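Side-chain contacts in uncharacterized protein DR_A0006 (Deinococcus radiodurans R1, PDB 3GGN), which is of unknown function but, through this START-like polyketide cyclase/lipid transport domain of a longer protein, probably binds a hydrophobic small molecule: residues Gln18-Ala21 / Val22-Leu26; Gln132-Asp135 / Asp136-Phe140; Ala68-Pro71 / Gly72-Ile75. All coordinates share one frame; numbering follows the deposited sequence.

Interaction 1 (Gln18-Ala21 / Val22-Leu26)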
loop_
_atom_site.group_PDB
_atom_site.type_symbol
_atom_site.label_atom_id
_atom_site.label_comp_id
_atom_site.label_asym_id
_atom_site.label_seq_id
_atom_site.Cartn_x
_atom_site.Cartn_y
_atom_site.Cartn_z
ATOM N N GLN B 18 -18.214 1.793 -4.281
ATOM C CA GLN B 18 -17.154 1.908 -3.292
ATOM C C GLN B 18 -15.772 1.913 -3.936
ATOM O O GLN B 18 -14.950 2.776 -3.641
ATOM C CB GLN B 18 -17.241 0.759 -2.295
ATOM C CG GLN B 18 -16.222 0.837 -1.177
ATOM C CD GLN B 18 -16.275 -0.377 -0.270
ATOM O OE1 GLN B 18 -17.357 -0.825 0.126
ATOM N NE2 GLN B 18 -15.107 -0.912 0.073
ATOM N N LEU B 19 -15.527 0.950 -4.819
ATOM C CA LEU B 19 -14.234 0.832 -5.494
ATOM C C LEU B 19 -13.975 2.036 -6.385
ATOM O O LEU B 19 -12.848 2.541 -6.455
ATOM C CB LEU B 19 -14.202 -0.444 -6.330
ATOM C CG LEU B 19 -14.464 -1.704 -5.507
ATOM C CD1 LEU B 19 -14.647 -2.876 -6.451
ATOM C CD2 LEU B 19 -13.313 -1.955 -4.523
ATOM N N TYR B 20 -15.021 2.480 -7.076
ATOM C CA TYR B 20 -14.930 3.642 -7.949
ATOM C C TYR B 20 -14.522 4.852 -7.115
ATOM O O TYR B 20 -13.721 5.676 -7.552
ATOM C CB TYR B 20 -16.286 3.916 -8.606
ATOM C CG TYR B 20 -16.453 5.334 -9.112
ATOM C CD1 TYR B 20 -16.112 5.684 -10.424
ATOM C CD2 TYR B 20 -16.934 6.334 -8.271
ATOM C CE1 TYR B 20 -16.250 7.001 -10.879
ATOM C CE2 TYR B 20 -17.072 7.638 -8.712
ATOM C CZ TYR B 20 -16.733 7.970 -10.014
ATOM O OH TYR B 20 -16.901 9.272 -10.441
ATOM N N ALA B 21 -15.076 4.934 -5.909
ATOM C CA ALA B 21 -14.806 6.045 -4.991
ATOM C C ALA B 21 -13.327 6.220 -4.678
ATOM O O ALA B 21 -12.833 7.349 -4.594
ATOM C CB ALA B 21 -15.591 5.849 -3.704
ATOM N N VAL B 22 -12.618 5.112 -4.498
ATOM C CA VAL B 22 -11.192 5.186 -4.198
ATOM C C VAL B 22 -10.455 5.734 -5.414
ATOM O O VAL B 22 -9.726 6.723 -5.313
ATOM C CB VAL B 22 -10.610 3.792 -3.834
ATOM C CG1 VAL B 22 -9.110 3.898 -3.575
ATOM C CG2 VAL B 22 -11.320 3.235 -2.599
ATOM N N TRP B 23 -10.664 5.103 -6.568
ATOM C CA TRP B 23 -10.008 5.530 -7.803
ATOM C C TRP B 23 -10.303 6.971 -8.213
ATOM O O TRP B 23 -9.433 7.646 -8.759
ATOM C CB TRP B 23 -10.380 4.597 -8.957
ATOM C CG TRP B 23 -9.725 3.265 -8.852
ATOM C CD1 TRP B 23 -10.077 2.241 -8.028
ATOM C CD2 TRP B 23 -8.545 2.841 -9.542
ATOM N NE1 TRP B 23 -9.185 1.203 -8.152
ATOM C CE2 TRP B 23 -8.234 1.545 -9.076
ATOM C CE3 TRP B 23 -7.715 3.435 -10.504
ATOM C CZ2 TRP B 23 -7.125 0.824 -9.540
ATOM C CZ3 TRP B 23 -6.612 2.721 -10.966
ATOM C CH2 TRP B 23 -6.329 1.428 -10.482
ATOM N N ARG B 24 -11.520 7.439 -7.952
ATOM C CA ARG B 24 -11.909 8.801 -8.320
ATOM C C ARG B 24 -11.142 9.871 -7.541
ATOM O O ARG B 24 -11.070 11.026 -7.973
ATOM C CB ARG B 24 -13.426 8.997 -8.131
ATOM C CG ARG B 24 -13.948 10.344 -8.645
ATOM C CD ARG B 24 -13.736 10.475 -10.157
ATOM N NE ARG B 24 -14.157 11.769 -10.712
ATOM C CZ ARG B 24 -13.502 12.917 -10.560
ATOM N NH1 ARG B 24 -12.377 12.967 -9.855
ATOM N NH2 ARG B 24 -13.957 14.023 -11.142
ATOM N N ASP B 25 -10.588 9.494 -6.391
ATOM C CA ASP B 25 -9.804 10.408 -5.561
ATOM C C ASP B 25 -8.428 10.473 -6.225
ATOM O O ASP B 25 -7.503 9.753 -5.854
ATOM C CB ASP B 25 -9.717 9.853 -4.128
ATOM C CG ASP B 25 -8.634 10.520 -3.295
ATOM O OD1 ASP B 25 -8.348 11.715 -3.522
ATOM O OD2 ASP B 25 -8.074 9.851 -2.402
ATOM N N LEU B 26 -8.307 11.349 -7.219
ATOM C CA LEU B 26 -7.077 11.458 -7.989
ATOM C C LEU B 26 -5.777 11.589 -7.198
ATOM O O LEU B 26 -4.824 10.861 -7.457
ATOM C CB LEU B 26 -7.200 12.601 -9.011
ATOM C CG LEU B 26 -8.423 12.533 -9.941
ATOM C CD1 LEU B 26 -8.340 13.625 -10.996
ATOM C CD2 LEU B 26 -8.489 11.167 -10.617
#
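Y20 and R24 run alongside each other because both carry CG anti to the backbone N, with chi1 at 159° for Y20, and the arginine then bends at chi2 (63°) to stay close to the tyrosine. R24 CB lies over one face of the Y20 ring, toward its rim, as a CH-pi contact with CB 4.2 Å from the ring centroid. Farther out, R24 CD is 3.4 Å from Y20 OH, so the aliphatic part of the arginine follows the ring all the way to the hydroxyl. That oxygen lies at the edge of the guanidinium, near its plane, and the two planes stand 78° apart. The polar ends are held by one outside residue: D69 makes a probable hydrogen bond with Y20 OH through one carboxylate oxygen and a salt bridge with R24 NE through the other. This is one turn of helix 16-24, the short helix that lies near the large antiparallel sheet in the START-like fold. The backbone bond from R24 N to Y20 O, 2.8 Å long, fixes the spacing of the pair. One residue back, the bond from W23 N to L19 O is weak at 3.4 Å. The same L19 oxygen meets the edge of the W23 indole in the ring plane, 3.2 Å from CD1. The indole itself is met edge-to-face by F140 and F93, while L19 packs on F140 and V104.

Interaction 2 (Gln132-Asp135 / Asp136-Phe140)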
loop_
_atom_site.group_PDB
_atom_site.type_symbol
_atom_site.label_atom_id
_atom_site.label_comp_id
_atom_site.label_asym_id
_atom_site.label_seq_id
_atom_site.Cartn_x
_atom_site.Cartn_y
_atom_site.Cartn_z
ATOM N N GLN B 132 4.170 -4.664 -12.104
ATOM C CA GLN B 132 3.944 -3.662 -11.068
ATOM C C GLN B 132 2.440 -3.400 -10.949
ATOM O O GLN B 132 1.904 -3.314 -9.844
ATOM C CB GLN B 132 4.712 -2.375 -11.399
ATOM C CG GLN B 132 4.450 -1.212 -10.447
ATOM C CD GLN B 132 5.705 -0.408 -10.110
ATOM O OE1 GLN B 132 6.472 -0.017 -10.989
ATOM N NE2 GLN B 132 5.910 -0.154 -8.825
ATOM N N LEU B 133 1.758 -3.291 -12.086
ATOM C CA LEU B 133 0.317 -3.068 -12.067
ATOM C C LEU B 133 -0.367 -4.249 -11.369
ATOM O O LEU B 133 -1.220 -4.047 -10.501
ATOM C CB LEU B 133 -0.234 -2.902 -13.491
ATOM C CG LEU B 133 -1.737 -2.580 -13.597
ATOM C CD1 LEU B 133 -2.040 -1.240 -12.934
ATOM C CD2 LEU B 133 -2.157 -2.540 -15.060
ATOM N N ARG B 134 0.010 -5.476 -11.735
ATOM C CA ARG B 134 -0.575 -6.666 -11.107
ATOM C C ARG B 134 -0.452 -6.585 -9.585
ATOM O O ARG B 134 -1.434 -6.763 -8.867
ATOM C CB ARG B 134 0.115 -7.950 -11.594
ATOM C CG ARG B 134 -0.297 -9.215 -10.809
ATOM C CD ARG B 134 -1.790 -9.460 -10.904
ATOM N NE ARG B 134 -2.177 -9.758 -12.276
ATOM C CZ ARG B 134 -1.890 -10.899 -12.893
ATOM N NH1 ARG B 134 -1.221 -11.849 -12.253
ATOM N NH2 ARG B 134 -2.250 -11.080 -14.157
ATOM N N ASP B 135 0.754 -6.310 -9.099
ATOM C CA ASP B 135 0.985 -6.199 -7.663
ATOM C C ASP B 135 0.098 -5.117 -7.039
ATOM O O ASP B 135 -0.516 -5.342 -5.994
ATOM C CB ASP B 135 2.459 -5.881 -7.365
ATOM C CG ASP B 135 3.406 -7.000 -7.790
ATOM O OD1 ASP B 135 2.965 -8.167 -7.855
ATOM O OD2 ASP B 135 4.599 -6.710 -8.045
ATOM N N ASP B 136 0.042 -3.946 -7.670
ATOM C CA ASP B 136 -0.779 -2.846 -7.163
ATOM C C ASP B 136 -2.252 -3.257 -7.045
ATOM O O ASP B 136 -2.929 -2.950 -6.045
ATOM C CB ASP B 136 -0.677 -1.623 -8.085
ATOM C CG ASP B 136 0.697 -0.966 -8.061
ATOM O OD1 ASP B 136 1.485 -1.208 -7.118
ATOM O OD2 ASP B 136 0.981 -0.177 -8.987
ATOM N N LEU B 137 -2.751 -3.951 -8.066
ATOM C CA LEU B 137 -4.134 -4.396 -8.076
ATOM C C LEU B 137 -4.411 -5.452 -7.012
ATOM O O LEU B 137 -5.455 -5.427 -6.370
ATOM C CB LEU B 137 -4.508 -4.928 -9.463
ATOM C CG LEU B 137 -4.758 -3.811 -10.488
ATOM C CD1 LEU B 137 -4.950 -4.399 -11.874
ATOM C CD2 LEU B 137 -5.994 -3.002 -10.072
ATOM N N MET B 138 -3.473 -6.372 -6.819
ATOM C CA MET B 138 -3.652 -7.414 -5.812
ATOM C C MET B 138 -3.669 -6.800 -4.408
ATOM O O MET B 138 -4.464 -7.199 -3.553
ATOM C CB MET B 138 -2.549 -8.470 -5.933
ATOM C CG MET B 138 -2.675 -9.336 -7.177
ATOM S SD MET B 138 -1.322 -10.522 -7.374
ATOM C CE MET B 138 -2.061 -11.996 -6.672
ATOM N N ARG B 139 -2.804 -5.820 -4.166
ATOM C CA ARG B 139 -2.795 -5.183 -2.859
ATOM C C ARG B 139 -4.113 -4.442 -2.646
ATOM O O ARG B 139 -4.688 -4.481 -1.556
ATOM C CB ARG B 139 -1.595 -4.234 -2.728
ATOM C CG ARG B 139 -0.272 -5.001 -2.615
ATOM C CD ARG B 139 0.919 -4.142 -2.190
ATOM N NE ARG B 139 1.374 -3.249 -3.250
ATOM C CZ ARG B 139 0.933 -2.008 -3.414
ATOM N NH1 ARG B 139 0.032 -1.512 -2.576
ATOM N NH2 ARG B 139 1.379 -1.271 -4.423
ATOM N N PHE B 140 -4.592 -3.779 -3.693
ATOM C CA PHE B 140 -5.856 -3.048 -3.639
ATOM C C PHE B 140 -6.990 -4.016 -3.295
ATOM O O PHE B 140 -7.900 -3.681 -2.533
ATOM C CB PHE B 140 -6.121 -2.375 -4.993
ATOM C CG PHE B 140 -7.459 -1.690 -5.087
ATOM C CD1 PHE B 140 -7.810 -0.685 -4.190
ATOM C CD2 PHE B 140 -8.359 -2.029 -6.101
ATOM C CE1 PHE B 140 -9.042 -0.021 -4.303
ATOM C CE2 PHE B 140 -9.582 -1.376 -6.222
ATOM C CZ PHE B 140 -9.924 -0.364 -5.315
#
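The carboxylate of D136 has the backbone oxygen of Q132 over one face: Q132 O is 3.2 Å from D136 CG and almost equally far from OD1 and OD2. Each carboxylate oxygen has its own partner. OD1 receives R139 NH2 in a salt bridge of 2.7 Å, and OD2 takes a hydrogen bond from the backbone N of T34. Q132 sends its side chain past the same group, with CG 3.9 Å from D136 OD2 and the amide plane turned 37° from the carboxylate. The guanidinium of R139 lies oblique to the carbonyl oxygen of D135, which is 3.4 Å from R139 CG; a bend at chi3 (-73°) folds the chain back toward D136. D136 is buried, and with two donors at hand its carboxylate is likely to stay ionised; its charge probably also offsets the approach of R139 to R139 of the second subunit. Backbone bonds follow the regular helical pattern, such as D136 N to Q132 O at 2.9 Å. On another side of the helix, R134 and M138 cross obliquely, the sulfur SD of M138 touching R134 CD at 3.7 Å, while the charged end of R134 goes to D8 as a salt bridge. L133 and L137 project from the helix in the same direction, with L133 CG 4.1 Å from L137 CD1. These two leucines seat helix 130-146 on the sheet: L133 rests on V6 of strand 4-12 and on V106 and L108 of strand 102-111, and L137 reaches V106, D8 and also W23 of helix 16-24.

Interaction 3 (Ala68-Pro71 / Gly72-Ile75)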
loop_
_atom_site.group_PDB
_atom_site.type_symbol
_atom_site.label_atom_id
_atom_site.label_comp_id
_atom_site.label_asym_id
_atom_site.label_seq_id
_atom_site.Cartn_x
_atom_site.Cartn_y
_atom_site.Cartn_z
ATOM N N ALA B 68 -13.770 10.770 -19.319
ATOM C CA ALA B 68 -14.987 10.055 -18.945
ATOM C C ALA B 68 -14.991 9.808 -17.446
ATOM O O ALA B 68 -13.997 9.355 -16.874
ATOM C CB ALA B 68 -15.076 8.720 -19.687
ATOM N N ASP B 69 -16.110 10.129 -16.813
ATOM C CA ASP B 69 -16.264 9.927 -15.387
ATOM C C ASP B 69 -17.713 9.567 -15.122
ATOM O O ASP B 69 -18.566 10.443 -14.921
ATOM C CB ASP B 69 -15.872 11.184 -14.613
ATOM C CG ASP B 69 -16.080 11.031 -13.117
ATOM O OD1 ASP B 69 -15.998 9.886 -12.617
ATOM O OD2 ASP B 69 -16.321 12.053 -12.441
ATOM N N GLU B 70 -17.982 8.267 -15.165
ATOM C CA GLU B 70 -19.313 7.730 -14.933
ATOM C C GLU B 70 -19.307 7.077 -13.565
ATOM O O GLU B 70 -18.804 5.968 -13.396
ATOM C CB GLU B 70 -19.658 6.712 -16.017
ATOM C CG GLU B 70 -19.935 7.356 -17.365
ATOM C CD GLU B 70 -19.797 6.387 -18.522
ATOM O OE1 GLU B 70 -20.291 5.242 -18.411
ATOM O OE2 GLU B 70 -19.200 6.778 -19.550
ATOM N N PRO B 71 -19.872 7.768 -12.564
ATOM C CA PRO B 71 -19.924 7.256 -11.193
ATOM C C PRO B 71 -20.167 5.760 -11.094
ATOM O O PRO B 71 -21.131 5.234 -11.649
ATOM C CB PRO B 71 -21.042 8.075 -10.563
ATOM C CG PRO B 71 -20.881 9.402 -11.239
ATOM C CD PRO B 71 -20.661 9.007 -12.690
ATOM N N GLY B 72 -19.262 5.084 -10.393
ATOM C CA GLY B 72 -19.376 3.651 -10.187
ATOM C C GLY B 72 -19.252 2.774 -11.413
ATOM O O GLY B 72 -19.487 1.571 -11.325
ATOM N N LYS B 73 -18.874 3.353 -12.551
ATOM C CA LYS B 73 -18.750 2.577 -13.789
ATOM C C LYS B 73 -17.414 2.688 -14.504
ATOM O O LYS B 73 -16.810 1.680 -14.879
ATOM C CB LYS B 73 -19.836 2.980 -14.792
ATOM C CG LYS B 73 -21.224 2.419 -14.545
ATOM C CD LYS B 73 -22.136 2.802 -15.715
ATOM C CE LYS B 73 -23.491 2.111 -15.660
ATOM N NZ LYS B 73 -24.337 2.588 -14.534
ATOM N N ARG B 74 -16.962 3.916 -14.718
ATOM C CA ARG B 74 -15.715 4.112 -15.433
ATOM C C ARG B 74 -15.090 5.478 -15.253
ATOM O O ARG B 74 -15.777 6.473 -15.033
ATOM C CB ARG B 74 -15.941 3.886 -16.922
ATOM C CG ARG B 74 -16.943 4.844 -17.515
ATOM C CD ARG B 74 -16.519 5.296 -18.899
ATOM N NE ARG B 74 -16.408 4.184 -19.834
ATOM C CZ ARG B 74 -15.957 4.309 -21.075
ATOM N NH1 ARG B 74 -15.578 5.501 -21.528
ATOM N NH2 ARG B 74 -15.871 3.245 -21.858
ATOM N N ILE B 75 -13.768 5.506 -15.373
ATOM C CA ILE B 75 -12.994 6.730 -15.276
ATOM C C ILE B 75 -11.932 6.607 -16.363
ATOM O O ILE B 75 -11.253 5.589 -16.446
ATOM C CB ILE B 75 -12.289 6.855 -13.916
ATOM C CG1 ILE B 75 -13.303 6.701 -12.772
ATOM C CG2 ILE B 75 -11.581 8.206 -13.841
ATOM C CD1 ILE B 75 -12.686 6.778 -11.380
#
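E70 and R74 are joined by a pair of backbone hydrogen bonds, E70 N to R74 O at 2.8 Å and R74 N to E70 O at 3.1 Å, the second landing on a lone pair of the carbonyl. K73 N reaches the same E70 oxygen at 2.7 Å, its donor tilted from the carbonyl plane, so one acceptor serves two consecutive amides. Above this the side chains of E70 and R74 run side by side. Their carboxylate and guanidinium planes are only 11° apart, yet OE2 lies well out of the guanidinium plane and no N-H is aimed at it. The salt bridge is therefore long and purely electrostatic, with E70 OE2 3.8 Å from R74 NE, and R74 also has a weak, long ion pair with E90. R74 CG sits between the backbone N and the carbonyl carbon (chi1 61°), which lays the methylenes against the carboxylate, CD being 3.1 Å from E70 OE2. At the edge of the guanidinium, in its plane, A68 CB touches NH1 at 3.7 Å. A leucine in place of R74 would probably leave the E70 carboxylate without its neighbouring positive charge. D69 and I75 form a non-hydrogen-bonded pair, where I75 CA approaches A68 O at 3.2 Å. I75 packs on W23, R24 and Y20 of helix 16-24, the helix that also holds the partners of the D69 carboxylate, Y20 and R24. P71 and G72 are the i+1 and i+2 residues of a type II turn, G72 with positive phi (66°). With K73 and R74 both opposite E70, this is a beta hairpin closed by a classic beta bulge, linking strands 59-70 and 74-79 of the sheet.

In the fold
Along the chain the order is interaction 1, then interaction 3, then interaction 2, all in the one polyketide cyclase/lipid transport-like domain. Interaction 1, on helix 16-24, is the middle piece. Its centre lies about 10 Å from that of the 68-75 hairpin, which touches the helix partly through D69, and about 15 Å from that of interaction 2, where F140 packs against L19, V22 and W23. Interactions 2 and 3 are about 20 Å apart between centres and about 10 Å at their nearest atoms, so they do not touch. The short helix thus bridges the hairpin and the long C-terminal helix, consistent with the helix-grip arrangement of START-like domains, in which the sheet wraps around that long helix.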